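Local coordinates for epimerase domain-containing protein (Bacillus cereus HuA2-4, PDB 6ZLK), which interconverts UDP-glucuronic acid and UDP-galacturonic acid as an NAD-dependent 4-epimerase of the NAD-dependent epimerase/dehydratase family, at residues A[100-105]-A[147-152]; A[18-23]-A[227-232]; A[203-208]-A[248-253]; A[128-133]-A[137-142]. All coordinates share one frame; numbering follows the deposited sequence.

Contact 1 of 4, residues A[100-105]-A[147-152]; sequences TNNIMV and SPYGVT. With NAD (nicotinamide-adenine-dinucleotide), chain E.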
# COMPACT_ATOMS: atom_id res chain seq x y z
N THR A 100 -4.32 6.58 -7.67
CA THR A 100 -4.00 8.00 -7.86
C THR A 100 -4.60 8.83 -6.71
O THR A 100 -3.92 9.60 -6.10
CB THR A 100 -4.58 8.43 -9.20
OG1 THR A 100 -3.81 7.69 -10.19
CG2 THR A 100 -4.45 9.94 -9.37
N ASN A 101 -5.85 8.59 -6.40
CA ASN A 101 -6.52 9.49 -5.42
C ASN A 101 -6.31 9.04 -3.99
O ASN A 101 -6.49 9.88 -3.10
CB ASN A 101 -7.99 9.62 -5.76
CG ASN A 101 -8.13 10.30 -7.10
OD1 ASN A 101 -7.70 11.44 -7.21
ND2 ASN A 101 -8.62 9.58 -8.10
N ASN A 102 -5.97 7.78 -3.71
CA ASN A 102 -5.84 7.31 -2.32
C ASN A 102 -4.35 7.27 -1.93
O ASN A 102 -4.09 7.38 -0.70
CB ASN A 102 -6.49 5.96 -2.06
CG ASN A 102 -8.00 5.99 -2.27
OD1 ASN A 102 -8.55 7.08 -2.53
ND2 ASN A 102 -8.64 4.84 -2.27
N ILE A 103 -3.43 7.09 -2.89
CA ILE A 103 -1.98 6.99 -2.57
C ILE A 103 -1.26 8.26 -3.02
O ILE A 103 -0.66 8.93 -2.17
CB ILE A 103 -1.37 5.72 -3.18
CG1 ILE A 103 -2.16 4.48 -2.79
CG2 ILE A 103 0.08 5.60 -2.73
CD1 ILE A 103 -1.60 3.18 -3.29
N MET A 104 -1.35 8.62 -4.30
CA MET A 104 -0.58 9.78 -4.80
C MET A 104 -1.06 11.06 -4.12
O MET A 104 -0.23 11.89 -3.71
CB MET A 104 -0.67 9.95 -6.32
CG MET A 104 0.11 8.95 -7.10
SD MET A 104 1.88 9.11 -6.80
CE MET A 104 2.24 10.85 -6.80
N VAL A 105 -2.36 11.24 -3.92
CA VAL A 105 -2.88 12.45 -3.24
C VAL A 105 -2.32 12.54 -1.82
O VAL A 105 -1.93 13.61 -1.37
CB VAL A 105 -4.42 12.42 -3.27
CG1 VAL A 105 -5.03 13.31 -2.21
CG2 VAL A 105 -4.90 12.88 -4.63
N SER A 147 -9.72 -6.30 -0.12
CA SER A 147 -10.06 -5.58 -1.37
C SER A 147 -8.92 -4.69 -1.82
O SER A 147 -8.18 -4.14 -1.00
CB SER A 147 -11.31 -4.72 -1.20
OG SER A 147 -11.10 -3.72 -0.21
N PRO A 148 -8.82 -4.43 -3.14
CA PRO A 148 -7.90 -3.45 -3.68
C PRO A 148 -8.11 -2.05 -3.07
O PRO A 148 -7.17 -1.39 -2.77
CB PRO A 148 -8.14 -3.48 -5.19
CG PRO A 148 -8.75 -4.86 -5.44
CD PRO A 148 -9.58 -5.11 -4.21
N TYR A 149 -9.35 -1.66 -2.83
CA TYR A 149 -9.67 -0.42 -2.08
C TYR A 149 -8.91 -0.39 -0.75
O TYR A 149 -8.23 0.60 -0.43
CB TYR A 149 -11.18 -0.35 -1.82
CG TYR A 149 -11.58 0.67 -0.80
CD1 TYR A 149 -11.29 2.02 -0.93
CD2 TYR A 149 -12.24 0.28 0.36
CE1 TYR A 149 -11.70 2.97 -0.01
CE2 TYR A 149 -12.59 1.20 1.32
CZ TYR A 149 -12.33 2.55 1.14
OH TYR A 149 -12.72 3.49 2.04
N GLY A 150 -9.04 -1.45 0.04
CA GLY A 150 -8.45 -1.54 1.36
C GLY A 150 -6.96 -1.45 1.25
O GLY A 150 -6.34 -0.83 2.10
N VAL A 151 -6.41 -2.08 0.21
CA VAL A 151 -4.95 -1.99 0.02
C VAL A 151 -4.56 -0.51 -0.14
O VAL A 151 -3.55 -0.06 0.45
CB VAL A 151 -4.49 -2.82 -1.19
CG1 VAL A 151 -3.02 -2.57 -1.38
CG2 VAL A 151 -4.80 -4.29 -0.98
N THR A 152 -5.21 0.23 -1.01
CA THR A 152 -4.81 1.62 -1.26
C THR A 152 -4.97 2.50 -0.02
O THR A 152 -4.15 3.40 0.19
CB THR A 152 -5.57 2.24 -2.43
OG1 THR A 152 -6.97 2.39 -2.14
CG2 THR A 152 -5.36 1.45 -3.70
PA NAD E . -17.21 10.57 -0.70
O1A NAD E . -16.90 9.93 -2.00
O2A NAD E . -18.61 11.01 -0.39
O5B NAD E . -16.23 11.75 -0.34
C5B NAD E . -14.86 11.82 -0.77
C4B NAD E . -14.65 13.08 -1.58
O4B NAD E . -13.26 13.13 -1.99
C3B NAD E . -15.49 13.18 -2.84
O3B NAD E . -16.50 14.18 -2.77
C2B NAD E . -14.44 13.36 -3.95
O2B NAD E . -14.81 14.25 -4.99
C1B NAD E . -13.23 13.89 -3.18
N9A NAD E . -11.95 13.62 -3.80
C8A NAD E . -11.45 12.40 -4.20
N7A NAD E . -10.27 12.48 -4.74
C5A NAD E . -10.01 13.85 -4.77
C6A NAD E . -8.94 14.61 -5.26
N6A NAD E . -7.88 14.10 -5.93
N1A NAD E . -8.98 15.95 -5.08
C2A NAD E . -10.05 16.49 -4.45
N3A NAD E . -11.15 15.88 -3.99
C4A NAD E . -11.05 14.56 -4.16
O3 NAD E . -16.79 9.45 0.37
PN NAD E . -17.11 9.38 1.98
O1N NAD E . -18.03 8.27 2.17
O2N NAD E . -17.40 10.73 2.44
O5D NAD E . -15.68 8.97 2.52
C5D NAD E . -14.87 9.96 3.04
C4D NAD E . -13.63 9.29 3.57
O4D NAD E . -13.98 8.37 4.62
C3D NAD E . -12.83 8.48 2.53
O3D NAD E . -11.43 8.66 2.77
C2D NAD E . -13.18 7.03 2.85
O2D NAD E . -12.18 6.13 2.37
C1D NAD E . -13.38 7.15 4.36
N1N NAD E . -14.30 6.17 4.91
C2N NAD E . -15.63 6.23 4.64
C3N NAD E . -16.47 5.31 5.17
C7N NAD E . -17.92 5.29 4.84
O7N NAD E . -18.58 4.43 5.39
N7N NAD E . -18.42 6.24 4.05
C4N NAD E . -15.96 4.36 6.08
C5N NAD E . -14.59 4.22 6.22
C6N NAD E . -13.78 5.17 5.68

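Contact 2 of 4, residues A[18-23]-A[227-232]; sequences QALLKN and AALETK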
# COMPACT_ATOMS: atom_id res chain seq x y z
N GLN A 18 -19.73 21.30 8.30
CA GLN A 18 -20.90 21.87 8.98
C GLN A 18 -20.64 21.87 10.49
O GLN A 18 -20.87 22.89 11.16
CB GLN A 18 -22.13 21.05 8.60
CG GLN A 18 -23.44 21.66 9.00
CD GLN A 18 -24.49 21.24 7.99
OE1 GLN A 18 -24.45 20.14 7.46
NE2 GLN A 18 -25.40 22.15 7.69
N ALA A 19 -20.13 20.77 11.02
CA ALA A 19 -19.87 20.66 12.47
C ALA A 19 -18.76 21.63 12.89
O ALA A 19 -18.91 22.32 13.94
CB ALA A 19 -19.52 19.25 12.85
N LEU A 20 -17.65 21.67 12.18
CA LEU A 20 -16.55 22.59 12.54
C LEU A 20 -17.04 24.04 12.55
O LEU A 20 -16.63 24.80 13.45
CB LEU A 20 -15.36 22.42 11.61
CG LEU A 20 -14.72 21.05 11.67
CD1 LEU A 20 -13.77 20.84 10.50
CD2 LEU A 20 -14.02 20.80 12.98
N LEU A 21 -17.84 24.42 11.58
CA LEU A 21 -18.24 25.84 11.42
C LEU A 21 -19.19 26.25 12.54
O LEU A 21 -19.25 27.46 12.76
CB LEU A 21 -18.87 26.10 10.07
CG LEU A 21 -17.92 26.04 8.89
CD1 LEU A 21 -18.67 25.96 7.57
CD2 LEU A 21 -16.98 27.22 8.91
N LYS A 22 -19.76 25.32 13.30
CA LYS A 22 -20.57 25.68 14.50
C LYS A 22 -19.71 26.38 15.55
O LYS A 22 -20.28 27.06 16.40
CB LYS A 22 -21.29 24.45 15.04
CG LYS A 22 -22.41 24.07 14.11
CD LYS A 22 -23.26 22.95 14.59
CE LYS A 22 -24.28 22.60 13.52
NZ LYS A 22 -24.94 21.31 13.82
N ASN A 23 -18.41 26.12 15.59
CA ASN A 23 -17.48 26.80 16.51
C ASN A 23 -17.02 28.09 15.81
O ASN A 23 -16.34 28.01 14.77
CB ASN A 23 -16.37 25.86 16.89
CG ASN A 23 -15.46 26.41 17.97
OD1 ASN A 23 -15.17 27.61 18.01
ND2 ASN A 23 -14.99 25.53 18.83
N ALA A 227 -13.37 15.31 18.02
CA ALA A 227 -12.63 15.03 19.27
C ALA A 227 -11.14 14.82 18.96
O ALA A 227 -10.32 15.17 19.82
CB ALA A 227 -13.19 13.86 20.01
N ALA A 228 -10.78 14.28 17.80
CA ALA A 228 -9.36 14.14 17.41
C ALA A 228 -8.67 15.51 17.38
O ALA A 228 -7.44 15.58 17.64
CB ALA A 228 -9.22 13.41 16.09
N LEU A 229 -9.35 16.56 16.96
CA LEU A 229 -8.81 17.91 16.98
C LEU A 229 -8.80 18.43 18.41
O LEU A 229 -7.74 19.00 18.81
CB LEU A 229 -9.68 18.79 16.10
CG LEU A 229 -9.31 20.26 16.04
CD1 LEU A 229 -7.83 20.42 15.76
CD2 LEU A 229 -10.13 20.97 14.99
N GLU A 230 -9.90 18.24 19.16
CA GLU A 230 -10.12 18.98 20.43
C GLU A 230 -9.61 18.26 21.68
O GLU A 230 -9.54 18.92 22.74
CB GLU A 230 -11.60 19.27 20.61
CG GLU A 230 -12.08 20.17 19.52
CD GLU A 230 -13.53 20.61 19.59
OE1 GLU A 230 -14.31 20.00 20.33
OE2 GLU A 230 -13.88 21.57 18.85
N THR A 231 -9.19 17.01 21.58
CA THR A 231 -8.77 16.27 22.79
C THR A 231 -7.56 16.99 23.40
O THR A 231 -6.69 17.52 22.65
CB THR A 231 -8.42 14.81 22.47
OG1 THR A 231 -8.04 14.21 23.72
CG2 THR A 231 -7.28 14.65 21.51
N LYS A 232 -7.44 16.88 24.72
CA LYS A 232 -6.25 17.37 25.46
C LYS A 232 -5.13 16.33 25.45
O LYS A 232 -3.98 16.72 25.78
CB LYS A 232 -6.68 17.76 26.87
CG LYS A 232 -7.57 19.00 26.92
CD LYS A 232 -7.07 20.09 25.97
CE LYS A 232 -7.75 21.44 26.14
NZ LYS A 232 -7.37 22.36 25.05
O HOH W 1 -16.11 22.70 18.39

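Contact 3 of 4, residues A[203-208]-A[248-253]; sequences LTIFGD and ASILDI. With UGA (uridine-5'-diphosphate-glucuronic acid), chain F.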
# COMPACT_ATOMS: atom_id res chain seq x y z
N LEU A 203 -35.15 -5.76 -2.83
CA LEU A 203 -33.93 -5.32 -2.10
C LEU A 203 -32.76 -6.17 -2.60
O LEU A 203 -32.84 -7.42 -2.53
CB LEU A 203 -34.16 -5.43 -0.61
CG LEU A 203 -34.68 -4.17 0.07
CD1 LEU A 203 -35.98 -3.70 -0.53
CD2 LEU A 203 -34.82 -4.37 1.58
N THR A 204 -31.69 -5.53 -3.03
CA THR A 204 -30.50 -6.24 -3.55
C THR A 204 -29.65 -6.62 -2.35
O THR A 204 -29.05 -5.72 -1.77
CB THR A 204 -29.72 -5.41 -4.56
OG1 THR A 204 -29.34 -4.16 -3.99
CG2 THR A 204 -30.48 -5.17 -5.86
N ILE A 205 -29.52 -7.91 -2.06
CA ILE A 205 -28.72 -8.38 -0.92
C ILE A 205 -27.55 -9.15 -1.50
O ILE A 205 -27.80 -10.09 -2.23
CB ILE A 205 -29.58 -9.25 0.00
CG1 ILE A 205 -30.76 -8.44 0.54
CG2 ILE A 205 -28.71 -9.86 1.12
CD1 ILE A 205 -31.79 -9.27 1.31
N PHE A 206 -26.32 -8.79 -1.15
CA PHE A 206 -25.12 -9.50 -1.65
C PHE A 206 -24.85 -10.64 -0.68
O PHE A 206 -24.79 -10.44 0.55
CB PHE A 206 -23.97 -8.51 -1.89
CG PHE A 206 -24.32 -7.35 -2.78
CD1 PHE A 206 -25.29 -7.48 -3.77
CD2 PHE A 206 -23.72 -6.12 -2.63
CE1 PHE A 206 -25.63 -6.42 -4.59
CE2 PHE A 206 -24.03 -5.07 -3.46
CZ PHE A 206 -24.98 -5.21 -4.44
N GLY A 207 -24.85 -11.86 -1.21
CA GLY A 207 -24.74 -13.05 -0.38
C GLY A 207 -26.01 -13.24 0.41
O GLY A 207 -27.08 -12.87 -0.11
N ASP A 208 -25.94 -13.78 1.60
CA ASP A 208 -27.17 -14.23 2.30
C ASP A 208 -27.67 -13.15 3.27
O ASP A 208 -28.73 -13.31 3.84
CB ASP A 208 -26.98 -15.55 3.02
CG ASP A 208 -25.92 -15.53 4.09
OD1 ASP A 208 -25.50 -14.44 4.50
OD2 ASP A 208 -25.47 -16.64 4.48
N ALA A 248 -24.85 -4.98 13.45
CA ALA A 248 -26.06 -5.66 12.96
C ALA A 248 -25.76 -6.35 11.63
O ALA A 248 -24.82 -5.93 10.91
CB ALA A 248 -27.20 -4.68 12.78
N SER A 249 -26.59 -7.32 11.27
CA SER A 249 -26.54 -7.92 9.91
C SER A 249 -27.35 -7.06 8.93
O SER A 249 -28.23 -6.30 9.36
CB SER A 249 -26.99 -9.34 9.93
OG SER A 249 -28.40 -9.41 10.18
N ILE A 250 -27.22 -7.35 7.64
CA ILE A 250 -28.05 -6.71 6.63
C ILE A 250 -29.49 -7.19 6.79
O ILE A 250 -30.42 -6.35 6.66
CB ILE A 250 -27.47 -6.96 5.24
CG1 ILE A 250 -26.18 -6.17 5.09
CG2 ILE A 250 -28.48 -6.67 4.16
CD1 ILE A 250 -26.39 -4.67 5.01
N LEU A 251 -29.70 -8.44 7.16
CA LEU A 251 -31.09 -8.92 7.39
C LEU A 251 -31.69 -8.19 8.59
O LEU A 251 -32.92 -7.88 8.54
CB LEU A 251 -31.07 -10.42 7.61
CG LEU A 251 -30.74 -11.25 6.38
CD1 LEU A 251 -30.65 -12.70 6.78
CD2 LEU A 251 -31.72 -11.03 5.25
N ASP A 252 -30.92 -7.94 9.63
CA ASP A 252 -31.40 -7.24 10.85
C ASP A 252 -31.84 -5.84 10.43
O ASP A 252 -32.91 -5.41 10.88
CB ASP A 252 -30.31 -7.09 11.91
CG ASP A 252 -29.83 -8.34 12.62
OD1 ASP A 252 -30.62 -9.31 12.63
OD2 ASP A 252 -28.61 -8.32 13.12
N ILE A 253 -31.03 -5.15 9.63
CA ILE A 253 -31.28 -3.77 9.17
C ILE A 253 -32.59 -3.77 8.38
O ILE A 253 -33.43 -2.85 8.59
CB ILE A 253 -30.08 -3.25 8.35
CG1 ILE A 253 -28.83 -3.09 9.21
CG2 ILE A 253 -30.43 -1.96 7.64
CD1 ILE A 253 -28.91 -2.10 10.29
C1' UGA F . -18.32 1.21 3.70
C2' UGA F . -17.90 2.32 2.74
O2' UGA F . -18.52 2.06 1.49
C3' UGA F . -16.41 2.39 2.55
O3' UGA F . -16.13 3.61 1.85
C4' UGA F . -15.66 2.37 3.87
O4' UGA F . -14.26 2.26 3.60
C5' UGA F . -16.13 1.17 4.72
O5' UGA F . -17.55 1.24 4.89
C6' UGA F . -15.51 1.03 6.12
O'P UGA F . -14.34 1.29 6.30
O'Q UGA F . -16.18 0.60 7.02
PB UGA F . -19.11 -1.28 3.42
O1B UGA F . -18.92 -1.75 4.80
O2B UGA F . -18.95 -2.19 2.26
O3B UGA F . -18.22 -0.01 2.99
O3A UGA F . -20.55 -0.58 3.39
PA UGA F . -21.91 -0.76 2.58
O1A UGA F . -21.65 -0.40 1.18
O2A UGA F . -22.94 -0.04 3.35
O5D UGA F . -22.16 -2.35 2.66
C5D UGA F . -22.41 -3.03 3.87
C4D UGA F . -22.86 -4.42 3.53
O4D UGA F . -24.05 -4.38 2.70
C3D UGA F . -21.84 -5.26 2.76
O3D UGA F . -21.76 -6.49 3.48
C2D UGA F . -22.46 -5.44 1.36
O2D UGA F . -22.32 -6.78 0.92
C1D UGA F . -23.95 -5.27 1.62
N1 UGA F . -24.71 -4.71 0.49
C6 UGA F . -24.36 -3.52 -0.09
C2 UGA F . -25.88 -5.38 0.15
O2 UGA F . -26.21 -6.45 0.64
N3 UGA F . -26.63 -4.74 -0.79
C4 UGA F . -26.34 -3.55 -1.41
O4 UGA F . -27.12 -3.15 -2.27
C5 UGA F . -25.10 -2.93 -1.03

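Contact 4 of 4, residues A[128-133]-A[137-142]; sequences SVYGEK and VSEDLL. With UGB ((2S,3R,4S,5R,6R)-6-[[[(2R,3S,4R,5R)-5-(2,4-dioxopyrimidin-1-yl)-3,4-dihydroxy-oxolan-2-yl]methoxy-hydroxy-phosphoryl]oxy-hydroxy-phosphoryl]oxy-3,4,5-trihydroxy-oxane-2-carboxylic acid), chain G.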
# COMPACT_ATOMS: atom_id res chain seq x y z
N SER A 128 -11.74 -1.27 6.23
CA SER A 128 -11.36 -2.16 5.10
C SER A 128 -9.90 -2.54 5.14
O SER A 128 -9.55 -3.47 4.43
CB SER A 128 -11.72 -1.54 3.80
OG SER A 128 -13.13 -1.48 3.70
N VAL A 129 -9.06 -1.87 5.93
CA VAL A 129 -7.63 -2.27 5.98
C VAL A 129 -7.50 -3.59 6.73
O VAL A 129 -6.48 -4.28 6.49
CB VAL A 129 -6.72 -1.21 6.62
CG1 VAL A 129 -6.80 0.14 5.89
CG2 VAL A 129 -6.92 -1.07 8.11
N TYR A 130 -8.44 -3.94 7.60
CA TYR A 130 -8.28 -5.13 8.46
C TYR A 130 -8.44 -6.41 7.64
O TYR A 130 -7.66 -7.36 7.90
CB TYR A 130 -9.24 -5.14 9.63
CG TYR A 130 -8.92 -4.12 10.68
CD1 TYR A 130 -7.91 -4.34 11.60
CD2 TYR A 130 -9.64 -2.95 10.80
CE1 TYR A 130 -7.62 -3.42 12.58
CE2 TYR A 130 -9.37 -2.02 11.78
CZ TYR A 130 -8.35 -2.25 12.69
OH TYR A 130 -8.12 -1.27 13.60
N GLY A 131 -9.42 -6.46 6.75
CA GLY A 131 -9.79 -7.73 6.10
C GLY A 131 -10.68 -8.57 7.00
O GLY A 131 -11.54 -7.99 7.67
N GLU A 132 -10.55 -9.89 6.94
CA GLU A 132 -11.42 -10.81 7.72
C GLU A 132 -10.74 -11.12 9.04
O GLU A 132 -9.70 -11.76 9.02
CB GLU A 132 -11.73 -12.14 7.01
CG GLU A 132 -12.92 -12.85 7.64
CD GLU A 132 -14.28 -12.20 7.38
OE1 GLU A 132 -14.72 -12.29 6.21
OE2 GLU A 132 -14.90 -11.59 8.34
N LYS A 133 -11.35 -10.72 10.15
CA LYS A 133 -10.86 -11.05 11.51
C LYS A 133 -12.04 -11.56 12.35
O LYS A 133 -13.20 -11.18 12.06
CB LYS A 133 -10.22 -9.81 12.14
CG LYS A 133 -9.15 -9.11 11.28
CD LYS A 133 -7.81 -9.80 11.35
CE LYS A 133 -6.69 -9.01 10.70
NZ LYS A 133 -5.46 -9.82 10.53
N VAL A 137 -11.80 -5.85 16.48
CA VAL A 137 -10.41 -5.63 16.08
C VAL A 137 -9.83 -4.40 16.80
O VAL A 137 -10.41 -3.32 16.80
CB VAL A 137 -10.30 -5.52 14.56
CG1 VAL A 137 -10.69 -6.85 13.94
CG2 VAL A 137 -11.08 -4.36 13.97
N SER A 138 -8.63 -4.58 17.33
CA SER A 138 -7.90 -3.45 17.89
C SER A 138 -6.86 -2.96 16.87
O SER A 138 -6.50 -3.69 15.92
CB SER A 138 -7.38 -3.84 19.26
OG SER A 138 -6.37 -4.78 19.06
N GLU A 139 -6.34 -1.76 17.10
CA GLU A 139 -5.50 -1.03 16.11
C GLU A 139 -4.10 -1.62 15.94
O GLU A 139 -3.50 -1.27 14.94
CB GLU A 139 -5.46 0.44 16.49
CG GLU A 139 -6.85 1.06 16.49
CD GLU A 139 -7.63 1.05 17.79
OE1 GLU A 139 -7.31 0.22 18.70
OE2 GLU A 139 -8.53 1.88 17.93
N ASP A 140 -3.65 -2.53 16.81
CA ASP A 140 -2.31 -3.15 16.73
C ASP A 140 -2.33 -4.42 15.86
O ASP A 140 -1.25 -4.99 15.60
CB ASP A 140 -1.75 -3.43 18.13
CG ASP A 140 -2.65 -4.24 19.07
OD1 ASP A 140 -3.85 -4.43 18.75
OD2 ASP A 140 -2.12 -4.70 20.16
N LEU A 141 -3.50 -4.87 15.41
CA LEU A 141 -3.61 -6.11 14.61
C LEU A 141 -2.89 -5.96 13.27
O LEU A 141 -3.01 -4.90 12.59
CB LEU A 141 -5.08 -6.43 14.35
CG LEU A 141 -5.80 -7.23 15.41
CD1 LEU A 141 -7.22 -7.45 14.92
CD2 LEU A 141 -5.11 -8.56 15.71
N LEU A 142 -2.28 -7.04 12.79
CA LEU A 142 -1.71 -7.05 11.43
C LEU A 142 -2.83 -6.91 10.41
O LEU A 142 -3.71 -7.75 10.28
CB LEU A 142 -0.89 -8.33 11.21
CG LEU A 142 0.44 -8.06 10.50
CD1 LEU A 142 1.45 -9.16 10.73
CD2 LEU A 142 0.19 -7.83 9.02
N1 UGB G . -24.71 -4.69 0.51
C2 UGB G . -25.87 -5.37 0.17
O2 UGB G . -26.21 -6.42 0.70
N3 UGB G . -26.62 -4.76 -0.79
C4 UGB G . -26.33 -3.58 -1.45
O4 UGB G . -27.11 -3.17 -2.31
C5 UGB G . -25.10 -2.95 -1.05
C6 UGB G . -24.35 -3.52 -0.11
PA UGB G . -21.87 -0.76 2.62
PB UGB G . -19.15 -1.49 3.38
O'P UGB G . -16.93 2.48 0.81
O'Q UGB G . -16.22 3.84 2.24
C1' UGB G . -16.68 -0.67 3.54
O1A UGB G . -22.92 -0.21 3.52
O1B UGB G . -18.79 -1.69 1.95
C1D UGB G . -23.88 -5.26 1.58
C2' UGB G . -15.88 -0.52 4.82
O2' UGB G . -16.35 -1.47 5.78
O2A UGB G . -21.72 -0.26 1.24
O2B UGB G . -19.32 -2.65 4.29
C2D UGB G . -22.40 -5.20 1.23
O2D UGB G . -22.11 -6.30 0.40
C3' UGB G . -16.05 0.90 5.32
O3' UGB G . -15.27 1.07 6.52
O3A UGB G . -20.47 -0.59 3.38
O3B UGB G . -18.03 -0.52 3.97
C3D UGB G . -21.78 -5.22 2.63
O3D UGB G . -21.65 -6.56 3.09
C4' UGB G . -15.70 1.88 4.20
O4' UGB G . -14.36 1.66 3.73
C4D UGB G . -22.79 -4.45 3.49
O4D UGB G . -24.04 -4.47 2.74
C5' UGB G . -16.66 1.64 3.04
O5' UGB G . -16.36 0.32 2.57
C5D UGB G . -22.43 -3.03 3.81
O5D UGB G . -22.03 -2.36 2.59
C6' UGB G . -16.58 2.72 1.95

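Contact 1 of 4, residues A[100-105]-A[147-152]
Asn102 and Thr152 meet in a buried contact between two nearly parallel helices, whose short axes here lie 9.9 Å apart. Followed outward, the asparagine meets the threonine at almost every atom. Its CB rests 3.8 Å from Thr152 CB, and CG then passes within 3.7 Å of Thr152 OG1. At the tip the branches part: OD1 accepts from the backbone N of Ile84, whereas ND2 donates to Thr152 OG1 over 3.0 Å. That bond is close to straight (164°), with the hydroxyl oxygen nearly in the amide plane, so partners on both branches fix the flip of the amide. With chi1 at 66°, Thr152 OG1 sits between its own backbone N and carbonyl carbon; from there it donates to Tyr149 O at 2.8 Å while accepting from the amide.

Tyr149 and Lys153 have the spacing of the YxxxK motif of short-chain dehydrogenases/reductases, in which the tyrosine is usually the catalytic acid-base, a role consistent with its position here. Its OH accepts from NAD O2D at 2.7 Å and is also hydrogen-bonded to O4' of the UDP-sugar. Asn101, next to Asn102, turns its OD1 to the adenine and accepts from NAD N6A at 3.0 Å. On the side away from the cofactor, Ile103 crosses Thr152 at about a right angle, CG1 lying 3.7 Å from Thr152 O, and packs against Ile103 of the second subunit.

Contact 2 of 4, residues A[18-23]-A[227-232]
Leu20 and Leu229 meet by single methyl groups, CD2 of one 4.4 Å from CD2 of the other, a light apolar touch between two helices near their C-terminal ends. Leu20 leaves its helix obliquely and only the end of its chain swings across, whereas Leu229 sets out directly toward its partner. At the margin of this touch the link becomes polar and indirect. Asn23 and Glu230 approach from opposite directions with their flat groups turned 69° apart, and a water links the two: it accepts from Asn23 ND2 at 3.1 Å and donates to Glu230 OE2 at a short 2.5 Å.

The next shell sets these ends in place. Asn23 holds CG opposite its backbone N (chi1 -173°), which carries the amide toward Glu230, and its OD1 is tied to the backbone N of Ala25. Glu230 OE2 has a second partner in the hydroxyl of Tyr26, so the carboxylate oxygen serves both the water and the loop that follows helix 11-21. Just before Glu230 in the chain, the carbonyl oxygens of Ala228 and Leu229 both accept from Lys120 NZ, where a positive charge would suit the C-terminal end of a helix.

Helix 11-21 is the first helix of the Rossmann-type domain. It lies beside helix 218-230, and Leu20 and Leu229 both rest on Ile3 of strand 2-6 and Tyr79 of strand 77-80.

Contact 3 of 4, residues A[203-208]-A[248-253]
Ile205, on the short strand 203-206, faces Ile250 in the first turn of a helix, their CA atoms 7.8 Å apart, and no backbone hydrogen bond joins the two segments. After the strand the chain turns at Gly207, whose phi is positive, and brings the backbone of Asp208 beside Leu251. The other segment changes from strand to helix at Ser249, which forms a capping box with Asp252: Asp252 N donates to Ser249 OG at 3.0 Å, and Ser249 N donates to Asp252 OD2 at 2.9 Å along an almost straight line, meeting the carboxylate from above its plane.

The side chains add an apolar seam. Ile205 uses two branches, CG2 against Ile250 CG2 at 4.4 Å and CD1 against Leu251 CD2 at 4.3 Å. Leu251 also lays CD1 by the backbone of the turn, 3.6 Å from Asp208 O.

This seam borders the nucleotide end of the UDP-sugar pocket. Phe206 N donates to the uracil O2 of UDP-glucuronic acid at 2.9 Å, and one face of the Phe206 ring lies over the base, near C4. From the second segment, Ile250 CD1 reaches the ribose, coming within 3.3 Å of O4D, so strand and helix start approach different parts of the same uridine.

In the wider fold, strand 203-206 pairs in parallel with strand 267-270, and Leu203 packs on helix 189-198. Strand 248-249 runs antiparallel to strand 212-217, while helix 299-313 covers Ile253.

Contact 4 of 4, residues A[128-133]-A[137-142]
Lys133 NZ donates to Leu142 O over 2.7 Å, the only hydrogen bond between the two segments, arriving nearly in line with the carbonyl (C=O...N angle 167°). A bend at chi2 (-80°) turns the otherwise extended lysine toward that oxygen. On the way its chain lies across Val137: Lys133 CB is 3.5 Å from Val137 CG1, a tight carbon pair.

Val137 works in two directions. While CG1 meets the lysine, CG2 points at Tyr130 in a CH-pi contact, 3.5 Å from the ring centroid and only 8° off its normal. Val129 CG2 lies by the opposite face, displaced toward the rim, so the ring is sandwiched between two valines. Leu141 CB comes up to the ring edge, 4.3 Å from Tyr130 CE1. The Tyr130 hydroxyl passes beside Glu139, its OH 3.6 Å from Glu139 CA, and finds its polar partners elsewhere, in Asn241 OD1 and Arg175 NH1. Glu139 OE2 bonds the backbone N of the same Asn241.

Residues 138 to 141 form a type I beta turn, in which Ser138 OG donates to Asp140 OD1 at 2.6 Å. The whole loop joins strand 120-126 to helix 148-167, and at its start Ser128 touches the sugar of the bound UDP-uronic acid.

With no strand pairing between them, the two segments are joined by side chains, an ammonium on a peptide oxygen and an aromatic ring between aliphatic groups; the lysine's charge would probably polarise the Leu142 carbonyl.

How the contacts relate
Starting at the N terminus, residues 18-23 open contact 2, the widest loop, which closes only at 227-232 and joins the first Rossmann helix to helix 218-230, against strands 2-6 and 77-80 of the nucleotide-binding sheet. Within that span contact 1 ties helix 96-113 to helix 148-167, and within contact 1 lies contact 4, which folds the loop between strand 120-126 and helix 148-167 on itself. Contacts 1 and 4 touch, Tyr149 CE2 lying 3.6 Å from Ser128 OG, and both reach the second subunit. Contact 3 opens at 203-208, before contact 2 has closed, so the two cross; it ends at 248-253, joining strand 203-206 to the start of helix 250-261 at the uridine.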